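Serine-threonine phosphatase 2C (Toxoplasma gondii, PDB 2I44) probably removes phosphate from phosphoserine and phosphothreonine in proteins, as a metal-dependent phosphatase of the PP2C family, and binds calcium ions. Local coordinates at residues A[14-27]-A[285-297]. Residues are numbered along the deposited sequence; the frame is centred on the assembly and turned at random.
Sequences LPPTSYPAFDAAIF and RQEGRNPAQALVE
With CG of F27 set opposite the backbone N (chi1 -165°) and CG of Q293 likewise (chi1 -178°), the phenyl ring and the extended glutamine chain meet: Q293 CG stands over one face, 3.8 Å from the ring centroid, a CH-pi contact nearly on the normal. A long, flexible glutamine suits this partly exposed place: its methylenes pack on the ring, and NE2 lies 3.7 Å from F27 CE1, the amide turned steeply to the ring. V296 closes in at the ring edge, its CB 3.5 Å from F27 CD2. The small methyl of A292 can approach the strand backbone, CB 3.6 Å from F27 N.

N290 is the N-cap of helix 291-305: its OD1 accepts from Q293 N at 3.0 Å, the N-H arriving from above the carbonyl plane. Its ND2 lies against the P16 ring, 3.5 Å from CD, and a water links it to I26 O. P291, lacking an N-H, fits the first turn. At the far end the long, extended R285 carries its charge to the strand, donating NH2 to D23 OD2 (3.0 Å) in a bent hydrogen bond within a salt bridge; D23 OD1 pairs with K321.

Helix 291-305 packs on the outer face of one antiparallel sheet of the PP2C alpha-beta-beta-alpha sandwich, the axis of 291-297 running 33° from that of 22-27; strand 22-29 pairs with 313-320, and helix 274-286 lies beside helix 291-305, touching A294 and L295.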
ATOM      1  N   LEU A  14      -2.065  -3.105 -16.238  1.00 25.40           N
ATOM      2  CA  LEU A  14      -3.436  -3.030 -16.717  1.00 26.42           C
ATOM      3  C   LEU A  14      -3.727  -1.726 -17.454  1.00 27.49           C
ATOM      4  O   LEU A  14      -3.787  -0.664 -16.843  1.00 26.15           O
ATOM      5  CB  LEU A  14      -4.397  -3.157 -15.527  1.00 26.40           C
ATOM      6  CG  LEU A  14      -5.913  -3.023 -15.728  1.00 26.83           C
ATOM      7  CD1 LEU A  14      -6.462  -4.254 -16.434  1.00 26.16           C
ATOM      8  CD2 LEU A  14      -6.591  -2.857 -14.373  1.00 27.25           C
ATOM      9  N   PRO A  15      -3.884  -1.784 -18.784  1.00 27.83           N
ATOM     10  CA  PRO A  15      -4.177  -0.533 -19.488  1.00 27.76           C
ATOM     11  C   PRO A  15      -5.577  -0.077 -19.067  1.00 26.38           C
ATOM     12  O   PRO A  15      -6.301  -0.825 -18.411  1.00 24.24           O
ATOM     13  CB  PRO A  15      -4.115  -0.945 -20.956  1.00 29.17           C
ATOM     14  CG  PRO A  15      -3.061  -2.017 -20.946  1.00 31.30           C
ATOM     15  CD  PRO A  15      -3.461  -2.833 -19.729  1.00 29.63           C
ATOM     16  N   PRO A  16      -5.973   1.152 -19.440  1.00 27.11           N
ATOM     17  CA  PRO A  16      -7.286   1.720 -19.107  1.00 26.70           C
ATOM     18  C   PRO A  16      -8.423   0.713 -19.267  1.00 25.61           C
ATOM     19  O   PRO A  16      -8.764   0.339 -20.383  1.00 26.06           O
ATOM     20  CB  PRO A  16      -7.406   2.883 -20.084  1.00 27.73           C
ATOM     21  CG  PRO A  16      -5.985   3.363 -20.177  1.00 27.26           C
ATOM     22  CD  PRO A  16      -5.211   2.073 -20.307  1.00 26.63           C
ATOM     23  N   THR A  17      -9.015   0.293 -18.153  1.00 25.74           N
ATOM     24  CA  THR A  17     -10.102  -0.689 -18.169  1.00 25.76           C
ATOM     25  C   THR A  17     -11.324  -0.203 -17.381  1.00 26.65           C
ATOM     26  O   THR A  17     -11.209   0.184 -16.213  1.00 25.57           O
ATOM     27  CB  THR A  17      -9.620  -2.029 -17.576  1.00 25.25           C
ATOM     28  OG1 THR A  17      -8.458  -2.474 -18.289  1.00 25.50           O
ATOM     29  CG2 THR A  17     -10.708  -3.087 -17.676  1.00 25.84           C
ATOM     30  N   SER A  18     -12.491  -0.239 -18.022  1.00 26.29           N
ATOM     31  CA  SER A  18     -13.741   0.214 -17.406  1.00 27.19           C
ATOM     32  C   SER A  18     -14.496  -0.856 -16.614  1.00 26.49           C
ATOM     33  O   SER A  18     -14.769  -1.949 -17.112  1.00 27.00           O
ATOM     34  CB  SER A  18     -14.670   0.794 -18.480  1.00 26.54           C
ATOM     35  OG  SER A  18     -15.901   1.218 -17.920  1.00 29.25           O
ATOM     36  N   TYR A  19     -14.829  -0.526 -15.372  1.00 27.03           N
ATOM     37  CA  TYR A  19     -15.570  -1.428 -14.498  1.00 26.53           C
ATOM     38  C   TYR A  19     -16.835  -0.695 -14.049  1.00 27.53           C
ATOM     39  O   TYR A  19     -16.933   0.528 -14.165  1.00 27.34           O
ATOM     40  CB  TYR A  19     -14.713  -1.830 -13.291  1.00 25.73           C
ATOM     41  CG  TYR A  19     -13.492  -2.654 -13.659  1.00 24.70           C
ATOM     42  CD1 TYR A  19     -13.602  -4.008 -13.976  1.00 24.24           C
ATOM     43  CD2 TYR A  19     -12.229  -2.071 -13.713  1.00 26.07           C
ATOM     44  CE1 TYR A  19     -12.482  -4.760 -14.338  1.00 23.47           C
ATOM     45  CE2 TYR A  19     -11.099  -2.809 -14.074  1.00 25.37           C
ATOM     46  CZ  TYR A  19     -11.230  -4.151 -14.384  1.00 26.14           C
ATOM     47  OH  TYR A  19     -10.110  -4.872 -14.731  1.00 23.52           O
ATOM     48  N   PRO A  20     -17.825  -1.435 -13.539  1.00 28.58           N
ATOM     49  CA  PRO A  20     -19.076  -0.821 -13.091  1.00 28.54           C
ATOM     50  C   PRO A  20     -18.944   0.439 -12.231  1.00 28.84           C
ATOM     51  O   PRO A  20     -19.538   1.473 -12.547  1.00 28.23           O
ATOM     52  CB  PRO A  20     -19.766  -1.968 -12.363  1.00 29.36           C
ATOM     53  CG  PRO A  20     -19.375  -3.144 -13.198  1.00 29.24           C
ATOM     54  CD  PRO A  20     -17.895  -2.904 -13.421  1.00 29.77           C
ATOM     55  N   ALA A  21     -18.156   0.367 -11.163  1.00 27.44           N
ATOM     56  CA  ALA A  21     -18.008   1.512 -10.271  1.00 27.08           C
ATOM     57  C   ALA A  21     -16.727   2.328 -10.419  1.00 26.20           C
ATOM     58  O   ALA A  21     -16.508   3.261  -9.648  1.00 27.95           O
ATOM     59  CB  ALA A  21     -18.153   1.053  -8.816  1.00 26.69           C
ATOM     60  N   PHE A  22     -15.892   2.011 -11.404  1.00 23.19           N
ATOM     61  CA  PHE A  22     -14.641   2.751 -11.559  1.00 23.32           C
ATOM     62  C   PHE A  22     -13.845   2.294 -12.766  1.00 22.64           C
ATOM     63  O   PHE A  22     -14.064   1.202 -13.287  1.00 24.04           O
ATOM     64  CB  PHE A  22     -13.777   2.519 -10.324  1.00 20.75           C
ATOM     65  CG  PHE A  22     -13.400   1.077 -10.138  1.00 21.45           C
ATOM     66  CD1 PHE A  22     -12.245   0.554 -10.729  1.00 20.48           C
ATOM     67  CD2 PHE A  22     -14.237   0.219  -9.432  1.00 20.12           C
ATOM     68  CE1 PHE A  22     -11.936  -0.801 -10.619  1.00 20.61           C
ATOM     69  CE2 PHE A  22     -13.935  -1.142  -9.317  1.00 21.31           C
ATOM     70  CZ  PHE A  22     -12.782  -1.651  -9.912  1.00 18.45           C
ATOM     71  N   ASP A  23     -12.906   3.132 -13.196  1.00 22.85           N
ATOM     72  CA  ASP A  23     -12.021   2.784 -14.299  1.00 22.87           C
ATOM     73  C   ASP A  23     -10.644   2.673 -13.655  1.00 23.33           C
ATOM     74  O   ASP A  23     -10.303   3.456 -12.762  1.00 22.69           O
ATOM     75  CB  ASP A  23     -12.018   3.870 -15.374  1.00 26.57           C
ATOM     76  CG  ASP A  23     -13.401   4.135 -15.933  1.00 30.66           C
ATOM     77  OD1 ASP A  23     -14.186   3.168 -16.045  1.00 30.24           O
ATOM     78  OD2 ASP A  23     -13.701   5.304 -16.265  1.00 34.21           O
ATOM     79  N   ALA A  24      -9.854   1.698 -14.081  1.00 21.95           N
ATOM     80  CA  ALA A  24      -8.546   1.527 -13.483  1.00 20.81           C
ATOM     81  C   ALA A  24      -7.443   1.289 -14.486  1.00 21.19           C
ATOM     82  O   ALA A  24      -7.675   0.822 -15.601  1.00 22.28           O
ATOM     83  CB  ALA A  24      -8.585   0.386 -12.477  1.00 22.51           C
ATOM     84  N   ALA A  25      -6.230   1.622 -14.065  1.00 19.18           N
ATOM     85  CA  ALA A  25      -5.045   1.451 -14.886  1.00 19.06           C
ATOM     86  C   ALA A  25      -3.894   1.166 -13.937  1.00 19.37           C
ATOM     87  O   ALA A  25      -3.874   1.670 -12.813  1.00 18.50           O
ATOM     88  CB  ALA A  25      -4.767   2.714 -15.684  1.00 19.10           C
ATOM     89  N   ILE A  26      -2.946   0.348 -14.376  1.00 16.48           N
ATOM     90  CA  ILE A  26      -1.800   0.021 -13.541  1.00 17.07           C
ATOM     91  C   ILE A  26      -0.576  -0.047 -14.428  1.00 18.07           C
ATOM     92  O   ILE A  26      -0.598  -0.706 -15.462  1.00 19.60           O
ATOM     93  CB  ILE A  26      -1.959  -1.357 -12.853  1.00 15.26           C
ATOM     94  CG1 ILE A  26      -3.330  -1.465 -12.180  1.00 16.61           C
ATOM     95  CG2 ILE A  26      -0.862  -1.550 -11.810  1.00 13.80           C
ATOM     96  CD1 ILE A  26      -3.622  -2.854 -11.640  1.00 16.63           C
ATOM     97  N   PHE A  27       0.491   0.631 -14.022  1.00 18.89           N
ATOM     98  CA  PHE A  27       1.730   0.622 -14.785  1.00 18.41           C
ATOM     99  C   PHE A  27       2.909   0.572 -13.826  1.00 18.39           C
ATOM    100  O   PHE A  27       2.878   1.182 -12.761  1.00 15.75           O
ATOM    101  CB  PHE A  27       1.843   1.871 -15.659  1.00 21.82           C
ATOM    102  CG  PHE A  27       2.908   1.769 -16.718  1.00 24.11           C
ATOM    103  CD1 PHE A  27       2.655   1.098 -17.913  1.00 25.72           C
ATOM    104  CD2 PHE A  27       4.174   2.311 -16.509  1.00 24.77           C
ATOM    105  CE1 PHE A  27       3.649   0.966 -18.890  1.00 25.73           C
ATOM    106  CE2 PHE A  27       5.177   2.186 -17.482  1.00 26.12           C
ATOM    107  CZ  PHE A  27       4.911   1.512 -18.672  1.00 26.73           C
ATOM    108  N   ARG A 285      -6.282  11.105 -18.480  1.00 28.61           N
ATOM    109  CA  ARG A 285      -7.607  10.569 -18.733  1.00 30.62           C
ATOM    110  C   ARG A 285      -8.346  11.475 -19.715  1.00 31.67           C
ATOM    111  O   ARG A 285      -8.886  11.016 -20.725  1.00 32.24           O
ATOM    112  CB  ARG A 285      -8.390  10.489 -17.429  1.00 30.67           C
ATOM    113  CG  ARG A 285      -9.647   9.661 -17.536  1.00 32.24           C
ATOM    114  CD  ARG A 285     -10.558   9.905 -16.357  1.00 33.35           C
ATOM    115  NE  ARG A 285     -11.671   8.967 -16.352  1.00 33.89           N
ATOM    116  CZ  ARG A 285     -12.747   9.100 -15.587  1.00 35.59           C
ATOM    117  NH1 ARG A 285     -12.853  10.139 -14.768  1.00 34.07           N
ATOM    118  NH2 ARG A 285     -13.717   8.195 -15.643  1.00 37.21           N
ATOM    119  N   GLN A 286      -8.354  12.764 -19.395  1.00 31.37           N
ATOM    120  CA  GLN A 286      -9.000  13.793 -20.202  1.00 32.13           C
ATOM    121  C   GLN A 286      -8.598  13.719 -21.673  1.00 32.17           C
ATOM    122  O   GLN A 286      -9.395  14.024 -22.561  1.00 32.41           O
ATOM    123  CB  GLN A 286      -8.638  15.170 -19.633  1.00 33.45           C
ATOM    124  CG  GLN A 286      -9.064  16.365 -20.471  1.00 37.07           C
ATOM    125  CD  GLN A 286     -10.557  16.424 -20.686  1.00 38.36           C
ATOM    126  OE1 GLN A 286     -11.339  16.129 -19.778  1.00 40.28           O
ATOM    127  NE2 GLN A 286     -10.967  16.818 -21.888  1.00 39.77           N
ATOM    128  N   GLU A 287      -7.359  13.311 -21.926  1.00 31.50           N
ATOM    129  CA  GLU A 287      -6.845  13.209 -23.284  1.00 31.07           C
ATOM    130  C   GLU A 287      -6.799  11.779 -23.798  1.00 31.51           C
ATOM    131  O   GLU A 287      -6.173  11.499 -24.819  1.00 30.82           O
ATOM    132  CB  GLU A 287      -5.448  13.813 -23.342  1.00 32.63           C
ATOM    133  CG  GLU A 287      -5.421  15.285 -22.970  1.00 34.62           C
ATOM    134  CD  GLU A 287      -4.015  15.793 -22.740  1.00 36.01           C
ATOM    135  OE1 GLU A 287      -3.059  15.043 -23.035  1.00 38.10           O
ATOM    136  OE2 GLU A 287      -3.865  16.940 -22.268  1.00 36.76           O
ATOM    137  N   GLY A 288      -7.457  10.870 -23.084  1.00 32.03           N
ATOM    138  CA  GLY A 288      -7.475   9.482 -23.505  1.00 31.01           C
ATOM    139  C   GLY A 288      -6.169   8.723 -23.370  1.00 30.43           C
ATOM    140  O   GLY A 288      -5.985   7.709 -24.035  1.00 32.84           O
ATOM    141  N   ARG A 289      -5.257   9.198 -22.527  1.00 29.30           N
ATOM    142  CA  ARG A 289      -3.979   8.509 -22.327  1.00 28.39           C
ATOM    143  C   ARG A 289      -4.001   7.634 -21.074  1.00 26.15           C
ATOM    144  O   ARG A 289      -4.843   7.809 -20.203  1.00 26.56           O
ATOM    145  CB  ARG A 289      -2.829   9.525 -22.242  1.00 29.16           C
ATOM    146  CG  ARG A 289      -2.505  10.171 -23.584  1.00 29.71           C
ATOM    147  CD  ARG A 289      -1.362  11.177 -23.522  1.00 30.51           C
ATOM    148  NE  ARG A 289      -1.717  12.389 -22.785  1.00 31.49           N
ATOM    149  CZ  ARG A 289      -1.346  12.640 -21.533  1.00 31.32           C
ATOM    150  NH1 ARG A 289      -0.605  11.764 -20.866  1.00 30.27           N
ATOM    151  NH2 ARG A 289      -1.711  13.773 -20.948  1.00 30.46           N
ATOM    152  N   ASN A 290      -3.082   6.679 -20.996  1.00 24.75           N
ATOM    153  CA  ASN A 290      -2.995   5.784 -19.840  1.00 24.08           C
ATOM    154  C   ASN A 290      -2.530   6.588 -18.616  1.00 22.35           C
ATOM    155  O   ASN A 290      -1.355   6.911 -18.486  1.00 22.11           O
ATOM    156  CB  ASN A 290      -1.995   4.670 -20.129  1.00 24.23           C
ATOM    157  CG  ASN A 290      -2.004   3.595 -19.071  1.00 25.19           C
ATOM    158  OD1 ASN A 290      -2.171   3.877 -17.884  1.00 26.38           O
ATOM    159  ND2 ASN A 290      -1.805   2.351 -19.494  1.00 24.47           N
ATOM    160  N   PRO A 291      -3.450   6.900 -17.692  1.00 22.24           N
ATOM    161  CA  PRO A 291      -3.123   7.675 -16.488  1.00 22.29           C
ATOM    162  C   PRO A 291      -1.954   7.129 -15.670  1.00 20.84           C
ATOM    163  O   PRO A 291      -1.073   7.877 -15.258  1.00 20.00           O
ATOM    164  CB  PRO A 291      -4.432   7.657 -15.699  1.00 22.55           C
ATOM    165  CG  PRO A 291      -5.476   7.479 -16.768  1.00 23.06           C
ATOM    166  CD  PRO A 291      -4.843   6.435 -17.641  1.00 22.66           C
ATOM    167  N   ALA A 292      -1.961   5.823 -15.432  1.00 21.21           N
ATOM    168  CA  ALA A 292      -0.906   5.186 -14.651  1.00 20.91           C
ATOM    169  C   ALA A 292       0.422   5.226 -15.396  1.00 21.91           C
ATOM    170  O   ALA A 292       1.477   5.415 -14.793  1.00 21.63           O
ATOM    171  CB  ALA A 292      -1.286   3.738 -14.327  1.00 19.86           C
ATOM    172  N   GLN A 293       0.375   5.044 -16.709  1.00 22.92           N
ATOM    173  CA  GLN A 293       1.602   5.077 -17.485  1.00 24.79           C
ATOM    174  C   GLN A 293       2.123   6.505 -17.518  1.00 24.17           C
ATOM    175  O   GLN A 293       3.331   6.740 -17.468  1.00 23.92           O
ATOM    176  CB  GLN A 293       1.354   4.578 -18.906  1.00 26.71           C
ATOM    177  CG  GLN A 293       2.605   4.530 -19.763  1.00 30.29           C
ATOM    178  CD  GLN A 293       2.291   4.198 -21.204  1.00 33.32           C
ATOM    179  OE1 GLN A 293       1.493   4.879 -21.845  1.00 36.56           O
ATOM    180  NE2 GLN A 293       2.914   3.151 -21.721  1.00 33.48           N
ATOM    181  N   ALA A 294       1.203   7.460 -17.598  1.00 24.24           N
ATOM    182  CA  ALA A 294       1.587   8.864 -17.630  1.00 24.27           C
ATOM    183  C   ALA A 294       2.353   9.200 -16.350  1.00 23.23           C
ATOM    184  O   ALA A 294       3.395   9.849 -16.397  1.00 21.81           O
ATOM    185  CB  ALA A 294       0.351   9.747 -17.759  1.00 24.36           C
ATOM    186  N   LEU A 295       1.841   8.744 -15.211  1.00 21.87           N
ATOM    187  CA  LEU A 295       2.494   8.998 -13.929  1.00 21.00           C
ATOM    188  C   LEU A 295       3.901   8.411 -13.877  1.00 21.10           C
ATOM    189  O   LEU A 295       4.822   9.046 -13.371  1.00 19.88           O
ATOM    190  CB  LEU A 295       1.660   8.419 -12.780  1.00 21.18           C
ATOM    191  CG  LEU A 295       0.412   9.203 -12.379  1.00 20.62           C
ATOM    192  CD1 LEU A 295      -0.404   8.418 -11.369  1.00 21.56           C
ATOM    193  CD2 LEU A 295       0.833  10.542 -11.803  1.00 20.93           C
ATOM    194  N   VAL A 296       4.069   7.200 -14.397  1.00 20.90           N
ATOM    195  CA  VAL A 296       5.382   6.567 -14.374  1.00 21.32           C
ATOM    196  C   VAL A 296       6.362   7.210 -15.362  1.00 22.13           C
ATOM    197  O   VAL A 296       7.492   7.542 -14.994  1.00 19.73           O
ATOM    198  CB  VAL A 296       5.285   5.044 -14.665  1.00 21.26           C
ATOM    199  CG1 VAL A 296       6.683   4.437 -14.788  1.00 17.34           C
ATOM    200  CG2 VAL A 296       4.505   4.350 -13.547  1.00 19.09           C
ATOM    201  N   GLU A 297       5.932   7.401 -16.605  1.00 22.94           N
ATOM    202  CA  GLU A 297       6.817   7.988 -17.609  1.00 25.09           C
ATOM    203  C   GLU A 297       7.221   9.429 -17.273  1.00 25.05           C
ATOM    204  O   GLU A 297       8.369   9.814 -17.487  1.00 23.63           O
ATOM    205  CB  GLU A 297       6.169   7.901 -18.997  1.00 25.04           C
ATOM    206  CG  GLU A 297       5.746   6.474 -19.349  1.00 29.41           C
ATOM    207  CD  GLU A 297       5.464   6.265 -20.828  1.00 31.47           C
ATOM    208  OE1 GLU A 297       4.813   7.137 -21.441  1.00 33.13           O
ATOM    209  OE2 GLU A 297       5.885   5.218 -21.373  1.00 32.74           O
TER
HETATM  210  O   HOH W   1      -0.681  -0.308 -18.063  1.00 23.92           O